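Local atomic coordinates of B- and T-lymphocyte attenuator (Mus musculus, PDB entry 1XAU), a protein that acts as an inhibitory receptor on lymphocytes, binding the herpesvirus entry mediator TNFRSF14 and dampening antigen receptor signalling through the phosphatases SHP-1 and SHP-2. Residues Leu16-Asn21 with His108-His113. Numbering follows the deposited sequence.
With CD (cadmium ion), chain B.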
loop_
_atom_site.group_PDB
_atom_site.type_symbol
_atom_site.label_atom_id
_atom_site.label_comp_id
_atom_site.label_asym_id
_atom_site.label_seq_id
_atom_site.Cartn_x
_atom_site.Cartn_y
_atom_site.Cartn_z
ATOM N N LEU A 16 5.207 -9.449 -1.774
ATOM C CA LEU A 16 4.297 -8.374 -1.275
ATOM C C LEU A 16 2.942 -9.094 -1.289
ATOM O O LEU A 16 2.467 -9.572 -2.341
ATOM C CB LEU A 16 4.342 -7.198 -2.260
ATOM C CG LEU A 16 5.710 -6.588 -2.432
ATOM C CD1 LEU A 16 5.603 -5.363 -3.368
ATOM C CD2 LEU A 16 6.296 -6.143 -1.082
ATOM N N ASN A 17 2.360 -9.212 -0.096
ATOM C CA ASN A 17 1.212 -10.044 0.104
ATOM C C ASN A 17 -0.175 -9.460 0.390
ATOM O O ASN A 17 -0.891 -9.935 1.255
ATOM C CB ASN A 17 1.585 -11.099 1.160
ATOM C CG ASN A 17 2.621 -12.129 0.630
ATOM O OD1 ASN A 17 2.726 -12.341 -0.570
ATOM N ND2 ASN A 17 3.354 -12.794 1.533
ATOM N N ILE A 18 -0.551 -8.422 -0.339
ATOM C CA ILE A 18 -1.918 -7.908 -0.214
ATOM C C ILE A 18 -2.743 -9.078 -0.818
ATOM O O ILE A 18 -2.320 -9.644 -1.829
ATOM C CB ILE A 18 -2.047 -6.674 -1.105
ATOM C CG1 ILE A 18 -1.311 -5.516 -0.430
ATOM C CG2 ILE A 18 -3.551 -6.320 -1.410
ATOM C CD1 ILE A 18 -1.323 -4.222 -1.279
ATOM N N LYS A 19 -3.879 -9.426 -0.226
ATOM C CA LYS A 19 -4.717 -10.498 -0.801
ATOM C C LYS A 19 -5.353 -10.094 -2.100
ATOM O O LYS A 19 -5.745 -8.935 -2.255
ATOM C CB LYS A 19 -5.830 -10.878 0.170
ATOM C CG LYS A 19 -5.388 -11.945 1.172
ATOM C CD LYS A 19 -6.564 -12.358 2.087
ATOM C CE LYS A 19 -7.112 -13.733 1.684
ATOM N NZ LYS A 19 -6.004 -14.816 1.669
ATOM N N ARG A 20 -5.500 -11.051 -3.013
ATOM C CA ARG A 20 -6.112 -10.782 -4.315
ATOM C C ARG A 20 -7.538 -10.286 -4.126
ATOM O O ARG A 20 -8.203 -10.698 -3.213
ATOM C CB ARG A 20 -6.148 -12.057 -5.152
ATOM C CG ARG A 20 -6.302 -11.813 -6.644
ATOM C CD ARG A 20 -6.647 -13.154 -7.340
ATOM N NE ARG A 20 -5.602 -13.617 -8.254
ATOM C CZ ARG A 20 -5.142 -12.925 -9.301
ATOM N NH1 ARG A 20 -5.647 -11.716 -9.568
ATOM N NH2 ARG A 20 -4.149 -13.422 -10.061
ATOM N N ASN A 21 -7.982 -9.364 -4.946
ATOM C CA ASN A 21 -9.379 -8.938 -4.812
ATOM C C ASN A 21 -9.652 -8.234 -3.491
ATOM O O ASN A 21 -10.759 -8.256 -3.019
ATOM C CB ASN A 21 -10.216 -10.222 -4.930
ATOM C CG ASN A 21 -11.703 -10.009 -4.722
ATOM O OD1 ASN A 21 -12.330 -9.129 -5.380
ATOM N ND2 ASN A 21 -12.313 -10.836 -3.812
ATOM N N HIS A 108 -0.842 -7.471 -5.413
ATOM C CA HIS A 108 -2.176 -7.391 -5.902
ATOM C C HIS A 108 -2.701 -5.990 -5.422
ATOM O O HIS A 108 -2.097 -5.352 -4.539
ATOM C CB HIS A 108 -3.008 -8.500 -5.254
ATOM C CG HIS A 108 -2.712 -9.858 -5.828
ATOM N ND1 HIS A 108 -2.786 -10.079 -7.184
ATOM C CD2 HIS A 108 -2.254 -11.013 -5.277
ATOM C CE1 HIS A 108 -2.384 -11.314 -7.455
ATOM N NE2 HIS A 108 -2.059 -11.898 -6.317
ATOM N N SER A 109 -3.829 -5.544 -5.975
ATOM C CA SER A 109 -4.342 -4.233 -5.624
ATOM C C SER A 109 -5.404 -4.318 -4.523
ATOM O O SER A 109 -6.024 -5.382 -4.293
ATOM C CB SER A 109 -4.993 -3.584 -6.876
ATOM O OG SER A 109 -6.048 -4.425 -7.312
ATOM N N VAL A 110 -5.569 -3.207 -3.819
ATOM C CA VAL A 110 -6.648 -3.049 -2.826
ATOM C C VAL A 110 -7.459 -1.881 -3.349
ATOM O O VAL A 110 -6.905 -0.827 -3.687
ATOM C CB VAL A 110 -6.128 -2.830 -1.350
ATOM C CG1 VAL A 110 -5.006 -1.871 -1.297
ATOM C CG2 VAL A 110 -7.276 -2.393 -0.437
ATOM N N THR A 111 -8.778 -2.042 -3.426
ATOM C CA THR A 111 -9.623 -0.963 -3.960
ATOM C C THR A 111 -10.285 -0.319 -2.761
ATOM O O THR A 111 -10.863 -1.051 -1.930
ATOM C CB THR A 111 -10.756 -1.605 -4.792
ATOM O OG1 THR A 111 -10.150 -2.206 -5.929
ATOM C CG2 THR A 111 -11.772 -0.580 -5.270
ATOM N N ILE A 112 -10.202 1.011 -2.652
ATOM C CA ILE A 112 -10.839 1.709 -1.512
ATOM C C ILE A 112 -11.989 2.520 -2.075
ATOM O O ILE A 112 -11.829 3.236 -3.068
ATOM C CB ILE A 112 -9.825 2.717 -0.857
ATOM C CG1 ILE A 112 -8.603 1.901 -0.411
ATOM C CG2 ILE A 112 -10.502 3.518 0.317
ATOM C CD1 ILE A 112 -9.009 0.661 0.400
ATOM N N HIS A 113 -13.133 2.437 -1.441
ATOM C CA HIS A 113 -14.252 3.206 -1.914
ATOM C C HIS A 113 -14.536 4.153 -0.736
ATOM O O HIS A 113 -14.746 3.678 0.356
ATOM C CB HIS A 113 -15.449 2.287 -2.143
ATOM C CG HIS A 113 -16.738 3.025 -2.280
ATOM N ND1 HIS A 113 -16.920 4.043 -3.183
ATOM C CD2 HIS A 113 -17.897 2.922 -1.600
ATOM C CE1 HIS A 113 -18.124 4.558 -3.049
ATOM N NE2 HIS A 113 -18.743 3.888 -2.094
HETATM CD CD CD B . -1.239 -13.961 -5.781
HETATM O O HOH W 1 -0.016 -9.066 -3.258
HETATM O O HOH W 2 -6.189 -7.459 -6.602
HETATM O O HOH W 3 -0.373 -14.025 -8.283
HETATM O O HOH W 4 -3.025 -14.974 -6.526
HETATM O O HOH W 5 -1.190 -16.384 -5.517
HETATM O O HOH W 6 -1.967 -14.109 -4.151
#
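The CA atoms of Arg20 and His108, 5.4 Å apart, are the nearest across the two segments. Water takes the place of direct backbone hydrogen bonds here. One molecule donates to Leu16 O and Ile18 O and accepts from His108 N (His108 N to water 2.8 Å); a second accepts from both Asn21 N and Ser109 N.

The example illustrates how an edge strand changes sheets in the V-type immunoglobulin domain that makes up the receptor's ectodomain. Strand 15-16 pairs with strand 32-39 in one sheet of the sandwich, whereas strand 22-26 runs parallel to strand 103-114 in the other, and residues 17-21 make the crossing.

Ile18 faces inward at this switch. Its CD1 lies 3.5 Å from His108 O, while CG2, anti to the backbone N, reaches Val110 CB at 4.3 Å; beyond the segments Ile18 also touches Cys96, half of the disulfide with Cys36.

On the outer side the aliphatic part of Arg20 lies over one face of the His108 imidazole. Arg20 CG sits 4.0 Å from the ring centroid and 10° off its normal, a CH-pi contact. The chain then bends at chi3 (-115°), and the guanidinium goes out past the rim of the ring with one face over His108 CE1, Arg20 CZ 3.7 Å from that atom and the planes 44° apart. Ile18 O lies at the ring's edge, in its plane. His108 NE2 binds a cadmium ion at 2.3 Å; three waters are also modelled as ligands, with a fourth so close to the metal as to be doubtful.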